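PDB 5NV9: Sodium/sialic acid symporter SiaT from Proteus mirabilis, which uses the sodium gradient to carry the sialic acid N-acetylneuraminic acid into the cell, moving two sodium ions with each sugar. Local coordinates for residues A[296-301]-A[321-326]; A[30-33]-A[37-40]. All coordinates share one frame; numbering follows the deposited sequence.

Interaction 1: A[296-301]-A[321-326]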
loop_
_atom_site.group_PDB
_atom_site.type_symbol
_atom_site.label_atom_id
_atom_site.label_comp_id
_atom_site.label_asym_id
_atom_site.label_seq_id
_atom_site.Cartn_x
_atom_site.Cartn_y
_atom_site.Cartn_z
ATOM N N PHE A 296 -0.358 -25.235 5.230
ATOM C CA PHE A 296 0.758 -26.018 5.689
ATOM C C PHE A 296 0.261 -27.350 6.259
ATOM O O PHE A 296 0.791 -28.419 5.906
ATOM C CB PHE A 296 1.546 -25.237 6.732
ATOM C CG PHE A 296 2.413 -26.088 7.566
ATOM C CD1 PHE A 296 3.555 -26.606 7.049
ATOM C CD2 PHE A 296 2.067 -26.358 8.858
ATOM C CE1 PHE A 296 4.378 -27.427 7.797
ATOM C CE2 PHE A 296 2.877 -27.190 9.622
ATOM C CZ PHE A 296 4.026 -27.731 9.091
ATOM N N VAL A 297 -0.738 -27.283 7.152
ATOM C CA VAL A 297 -1.355 -28.497 7.691
ATOM C C VAL A 297 -2.019 -29.318 6.592
ATOM O O VAL A 297 -1.843 -30.531 6.529
ATOM C CB VAL A 297 -2.297 -28.206 8.834
ATOM C CG1 VAL A 297 -2.892 -29.494 9.363
ATOM C CG2 VAL A 297 -1.544 -27.496 9.933
ATOM N N TYR A 298 -2.736 -28.663 5.680
ATOM C CA TYR A 298 -3.387 -29.377 4.648
ATOM C C TYR A 298 -2.404 -30.133 3.755
ATOM O O TYR A 298 -2.658 -31.287 3.443
ATOM C CB TYR A 298 -4.300 -28.481 3.814
ATOM C CG TYR A 298 -4.984 -29.185 2.652
ATOM C CD1 TYR A 298 -6.143 -29.963 2.832
ATOM C CD2 TYR A 298 -4.483 -29.070 1.372
ATOM C CE1 TYR A 298 -6.752 -30.605 1.760
ATOM C CE2 TYR A 298 -5.084 -29.703 0.309
ATOM C CZ TYR A 298 -6.221 -30.446 0.488
ATOM O OH TYR A 298 -6.774 -31.026 -0.657
ATOM N N TYR A 299 -1.290 -29.527 3.341
ATOM C CA TYR A 299 -0.401 -30.250 2.448
ATOM C C TYR A 299 0.572 -31.215 3.147
ATOM O O TYR A 299 1.219 -31.996 2.473
ATOM C CB TYR A 299 0.314 -29.271 1.482
ATOM C CG TYR A 299 -0.635 -28.731 0.451
ATOM C CD1 TYR A 299 -1.069 -29.526 -0.628
ATOM C CD2 TYR A 299 -1.092 -27.436 0.522
ATOM C CE1 TYR A 299 -1.962 -29.037 -1.584
ATOM C CE2 TYR A 299 -1.941 -26.915 -0.441
ATOM C CZ TYR A 299 -2.406 -27.711 -1.498
ATOM O OH TYR A 299 -3.314 -27.175 -2.418
ATOM N N GLN A 300 0.682 -31.150 4.479
ATOM C CA GLN A 300 1.299 -32.181 5.280
ATOM C C GLN A 300 0.387 -33.414 5.383
ATOM O O GLN A 300 0.880 -34.503 5.507
ATOM C CB GLN A 300 1.551 -31.684 6.688
ATOM C CG GLN A 300 2.684 -30.675 6.791
ATOM C CD GLN A 300 4.032 -31.294 6.489
ATOM O OE1 GLN A 300 4.604 -31.060 5.459
ATOM N NE2 GLN A 300 4.521 -32.085 7.390
ATOM N N GLN A 301 -0.936 -33.214 5.397
ATOM C CA GLN A 301 -1.911 -34.314 5.355
ATOM C C GLN A 301 -2.091 -34.858 3.994
ATOM O O GLN A 301 -2.609 -35.938 3.851
ATOM C CB GLN A 301 -3.265 -33.876 5.861
ATOM C CG GLN A 301 -3.291 -33.695 7.354
ATOM C CD GLN A 301 -4.656 -33.357 7.824
ATOM O OE1 GLN A 301 -5.580 -33.159 7.025
ATOM N NE2 GLN A 301 -4.812 -33.282 9.106
ATOM N N VAL A 321 -7.494 -22.913 -6.969
ATOM C CA VAL A 321 -7.927 -23.368 -8.257
ATOM C C VAL A 321 -8.169 -24.876 -8.267
ATOM O O VAL A 321 -8.997 -25.356 -9.080
ATOM C CB VAL A 321 -6.923 -22.939 -9.315
ATOM C CG1 VAL A 321 -7.199 -23.589 -10.636
ATOM C CG2 VAL A 321 -7.006 -21.416 -9.466
ATOM N N THR A 322 -7.502 -25.611 -7.382
ATOM C CA THR A 322 -7.631 -27.059 -7.383
ATOM C C THR A 322 -8.633 -27.514 -6.366
ATOM O O THR A 322 -9.193 -28.570 -6.548
ATOM C CB THR A 322 -6.286 -27.811 -7.138
ATOM O OG1 THR A 322 -5.702 -27.439 -5.871
ATOM C CG2 THR A 322 -5.308 -27.526 -8.236
ATOM N N GLU A 323 -8.866 -26.769 -5.285
ATOM C CA GLU A 323 -9.743 -27.290 -4.205
ATOM C C GLU A 323 -11.024 -26.533 -3.901
ATOM O O GLU A 323 -11.784 -26.962 -3.025
ATOM C CB GLU A 323 -9.014 -27.350 -2.858
ATOM C CG GLU A 323 -7.708 -28.138 -2.835
ATOM C CD GLU A 323 -7.826 -29.609 -3.097
ATOM O OE1 GLU A 323 -8.932 -30.178 -2.962
ATOM O OE2 GLU A 323 -6.768 -30.208 -3.397
HETATM N N MSE A 324 -11.222 -25.367 -4.486
HETATM C CA MSE A 324 -12.418 -24.601 -4.165
HETATM C C MSE A 324 -13.419 -24.837 -5.250
HETATM O O MSE A 324 -13.063 -25.035 -6.451
HETATM C CB MSE A 324 -12.153 -23.086 -3.894
HETATM C CG MSE A 324 -11.707 -22.971 -2.453
HETATM SE SE MSE A 324 -10.834 -21.253 -2.222
HETATM C CE MSE A 324 -12.216 -20.634 -0.960
ATOM N N PRO A 325 -14.699 -24.808 -4.876
ATOM C CA PRO A 325 -15.693 -25.226 -5.901
ATOM C C PRO A 325 -15.959 -24.170 -6.913
ATOM O O PRO A 325 -15.673 -22.971 -6.690
ATOM C CB PRO A 325 -16.951 -25.525 -5.088
ATOM C CG PRO A 325 -16.773 -24.830 -3.778
ATOM C CD PRO A 325 -15.297 -24.594 -3.546
ATOM N N ILE A 326 -16.520 -24.610 -8.026
ATOM C CA ILE A 326 -16.949 -23.730 -9.081
ATOM C C ILE A 326 -17.819 -22.560 -8.519
ATOM O O ILE A 326 -18.539 -22.710 -7.488
ATOM C CB ILE A 326 -17.684 -24.550 -10.169
ATOM C CG1 ILE A 326 -18.073 -23.681 -11.359
ATOM C CG2 ILE A 326 -18.939 -25.213 -9.614
ATOM C CD1 ILE A 326 -18.296 -24.504 -12.596
HETATM O O HOH W 1 -4.359 -29.022 -4.122
#
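The hydroxyl of Y298 and the carboxylate of E323 meet on the periplasmic side of this LeuT-fold transporter, where residues 296-301 of helix 267-301 face the C-terminal end of the short helix 315-323. The backbones stay well apart, 11.1 Å between the CA atoms of Y298 and E323, and long side chains span the gap. The Y298 ring is carried across because its CG lies anti to the backbone N (chi1 178°). E323 comes from the opposite direction, its chain folded about the CB-CG bond (chi2 -65°), and brings OE2 to the edge of the tyrosine ring, near its plane, with Y298 OH and E323 OE2 2.9 Å apart. Carboxylate and ring planes stand 67° apart.

Next to this pair, Y299 lays one face of its ring against Y298: CD2 of Y298 sits 3.6 Å above the centre of the Y299 ring. Y299 OH stops 4.2 Å short of T322 OG1, and a water bridges them, although the ring itself packs on I315, L318 and F319. T322 OG1 is also hydrogen-bonded to the backbone O of L318, one turn back, while F319 packs edge-to-face on Y298. L305, in the connecting loop, touches Y298, Y299 and E323. The water lies in the plane of the Y299 ring, 2.7 Å from Y299 OH, and donates its two protons to T322 OG1, at 2.7 Å, and E323 OE2, at 2.8 Å.

Interaction 2: A[30-33]-A[37-40]; sequences KRQK and DYFR
Residues 30-33 leave the transmembrane helix 8-29 without regular structure, make an inverse gamma turn centred on Q32, and come within 5.5 Å of helix 35-40, measured between the CA atoms of Q32 and D37. D37 reaches back to the turn. Its CG lies beside its own backbone N (chi1 -61°), which lets OD2 accept a hydrogen bond of 3.1 Å from K33 N. That N-H meets the anti side of the carboxylate, 33° out of its plane, and the bond is bent, with an angle of 141° at the hydrogen. OD2 takes a second N-H from T34, so one oxygen holds two successive backbone amides just ahead of the helix, while OD1 forms a salt bridge with R44.

Q32 curls over the Y38 side of the helix, its amide plane steeply inclined to the ring. Its OE1 lies 3.2 Å from Y38 CA and 3.4 Å from Y38 CD1, approaching the ring obliquely. NE2 of Q32 donates to F28 O at the end of helix 8-29 and to a water, at 3.1 Å, that lies 2.8 Å from D37 O, placed to donate to it although it has more acceptors in reach than protons.

Around this cytoplasmic corner, R31 forms a salt bridge with E176 of helix 155-203, and Y38 OH is hydrogen-bonded to W171 O in that helix. Y38 also packs on helix 370-398, and F39 rests against helix 328-361.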
loop_
_atom_site.group_PDB
_atom_site.type_symbol
_atom_site.label_atom_id
_atom_site.label_comp_id
_atom_site.label_asym_id
_atom_site.label_seq_id
_atom_site.Cartn_x
_atom_site.Cartn_y
_atom_site.Cartn_z
ATOM N N LYS A 30 -19.673 11.814 -13.532
ATOM C CA LYS A 30 -20.587 12.924 -13.751
ATOM C C LYS A 30 -20.284 14.118 -12.876
ATOM O O LYS A 30 -20.451 15.255 -13.299
ATOM C CB LYS A 30 -22.036 12.470 -13.507
ATOM C CG LYS A 30 -22.390 11.157 -14.235
ATOM C CD LYS A 30 -23.768 10.628 -13.854
ATOM C CE LYS A 30 -23.944 9.188 -14.290
ATOM N NZ LYS A 30 -23.473 8.956 -15.687
ATOM N N ARG A 31 -19.834 13.870 -11.653
ATOM C CA ARG A 31 -19.534 14.954 -10.732
ATOM C C ARG A 31 -18.081 15.497 -10.786
ATOM O O ARG A 31 -17.683 16.263 -9.908
ATOM C CB ARG A 31 -19.870 14.510 -9.311
ATOM C CG ARG A 31 -18.911 13.498 -8.721
ATOM C CD ARG A 31 -19.435 13.002 -7.386
ATOM N NE ARG A 31 -20.677 12.256 -7.538
ATOM C CZ ARG A 31 -21.330 11.692 -6.532
ATOM N NH1 ARG A 31 -20.880 11.773 -5.289
ATOM N NH2 ARG A 31 -22.448 11.041 -6.783
ATOM N N GLN A 32 -17.291 15.114 -11.790
ATOM C CA GLN A 32 -15.889 15.578 -11.849
ATOM C C GLN A 32 -15.781 16.885 -12.572
ATOM O O GLN A 32 -15.440 16.926 -13.725
ATOM C CB GLN A 32 -14.985 14.558 -12.555
ATOM C CG GLN A 32 -15.004 13.164 -11.941
ATOM C CD GLN A 32 -14.804 13.150 -10.449
ATOM O OE1 GLN A 32 -13.955 13.884 -9.899
ATOM N NE2 GLN A 32 -15.559 12.293 -9.771
ATOM N N LYS A 33 -16.018 17.977 -11.888
ATOM C CA LYS A 33 -15.934 19.271 -12.561
ATOM C C LYS A 33 -14.602 19.967 -12.292
ATOM O O LYS A 33 -13.981 20.519 -13.183
ATOM C CB LYS A 33 -17.143 20.113 -12.152
ATOM C CG LYS A 33 -18.433 19.440 -12.615
ATOM C CD LYS A 33 -19.653 20.309 -12.391
ATOM C CE LYS A 33 -20.870 19.464 -12.044
ATOM N NZ LYS A 33 -21.071 18.351 -13.014
ATOM N N ASP A 37 -13.017 18.255 -6.839
ATOM C CA ASP A 37 -13.782 17.031 -7.029
ATOM C C ASP A 37 -12.872 15.832 -7.217
ATOM O O ASP A 37 -13.001 14.865 -6.505
ATOM C CB ASP A 37 -14.756 17.114 -8.205
ATOM C CG ASP A 37 -15.804 18.216 -8.004
ATOM O OD1 ASP A 37 -16.440 18.327 -6.885
ATOM O OD2 ASP A 37 -15.926 18.994 -8.966
ATOM N N TYR A 38 -11.938 15.935 -8.139
ATOM C CA TYR A 38 -11.193 14.777 -8.589
ATOM C C TYR A 38 -10.215 14.215 -7.540
ATOM O O TYR A 38 -9.977 13.015 -7.530
ATOM C CB TYR A 38 -10.456 15.154 -9.859
ATOM C CG TYR A 38 -10.120 14.034 -10.792
ATOM C CD1 TYR A 38 -11.077 13.517 -11.679
ATOM C CD2 TYR A 38 -8.833 13.520 -10.852
ATOM C CE1 TYR A 38 -10.755 12.514 -12.574
ATOM C CE2 TYR A 38 -8.506 12.535 -11.755
ATOM C CZ TYR A 38 -9.479 12.012 -12.588
ATOM O OH TYR A 38 -9.132 11.050 -13.502
ATOM N N PHE A 39 -9.640 15.093 -6.707
ATOM C CA PHE A 39 -8.632 14.709 -5.720
ATOM C C PHE A 39 -9.134 14.766 -4.272
ATOM O O PHE A 39 -8.609 14.047 -3.427
ATOM C CB PHE A 39 -7.364 15.564 -5.867
ATOM C CG PHE A 39 -6.658 15.435 -7.217
ATOM C CD1 PHE A 39 -6.278 14.217 -7.695
ATOM C CD2 PHE A 39 -6.406 16.557 -7.987
ATOM C CE1 PHE A 39 -5.636 14.098 -8.893
ATOM C CE2 PHE A 39 -5.758 16.467 -9.205
ATOM C CZ PHE A 39 -5.343 15.231 -9.656
ATOM N N ARG A 40 -10.099 15.655 -3.982
ATOM C CA ARG A 40 -10.587 15.863 -2.617
ATOM C C ARG A 40 -12.022 15.348 -2.459
ATOM O O ARG A 40 -12.508 15.212 -1.343
ATOM C CB ARG A 40 -10.451 17.324 -2.188
ATOM C CG ARG A 40 -8.982 17.805 -2.218
ATOM C CD ARG A 40 -8.728 19.306 -1.831
ATOM N NE ARG A 40 -9.650 19.720 -0.794
ATOM C CZ ARG A 40 -9.411 19.788 0.504
ATOM N NH1 ARG A 40 -8.221 19.582 1.018
ATOM N NH2 ARG A 40 -10.395 20.149 1.288
HETATM O O HOH W 2 -14.343 12.478 -6.918
#

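In the fold
The two contacts lie on opposite sides of the membrane, interaction 1 periplasmic and interaction 2 cytoplasmic, with centres 45 Å apart and nearest atoms about 33 Å apart. They follow one another along the chain and do not touch. Interaction 2 is the one nearer the transport machinery: the Y38 side chain is about 12 Å from a bound sodium ion and about 10 Å from the side chain of S345, a ligand of the second sodium. Interaction 1 lies away from the sialic acid and sodium sites, joining helix 267-301 to the end of helix 315-323. Helix 328-361, which carries S342, S345 and S346, starts just beyond 321-326 and packs against F39 further along.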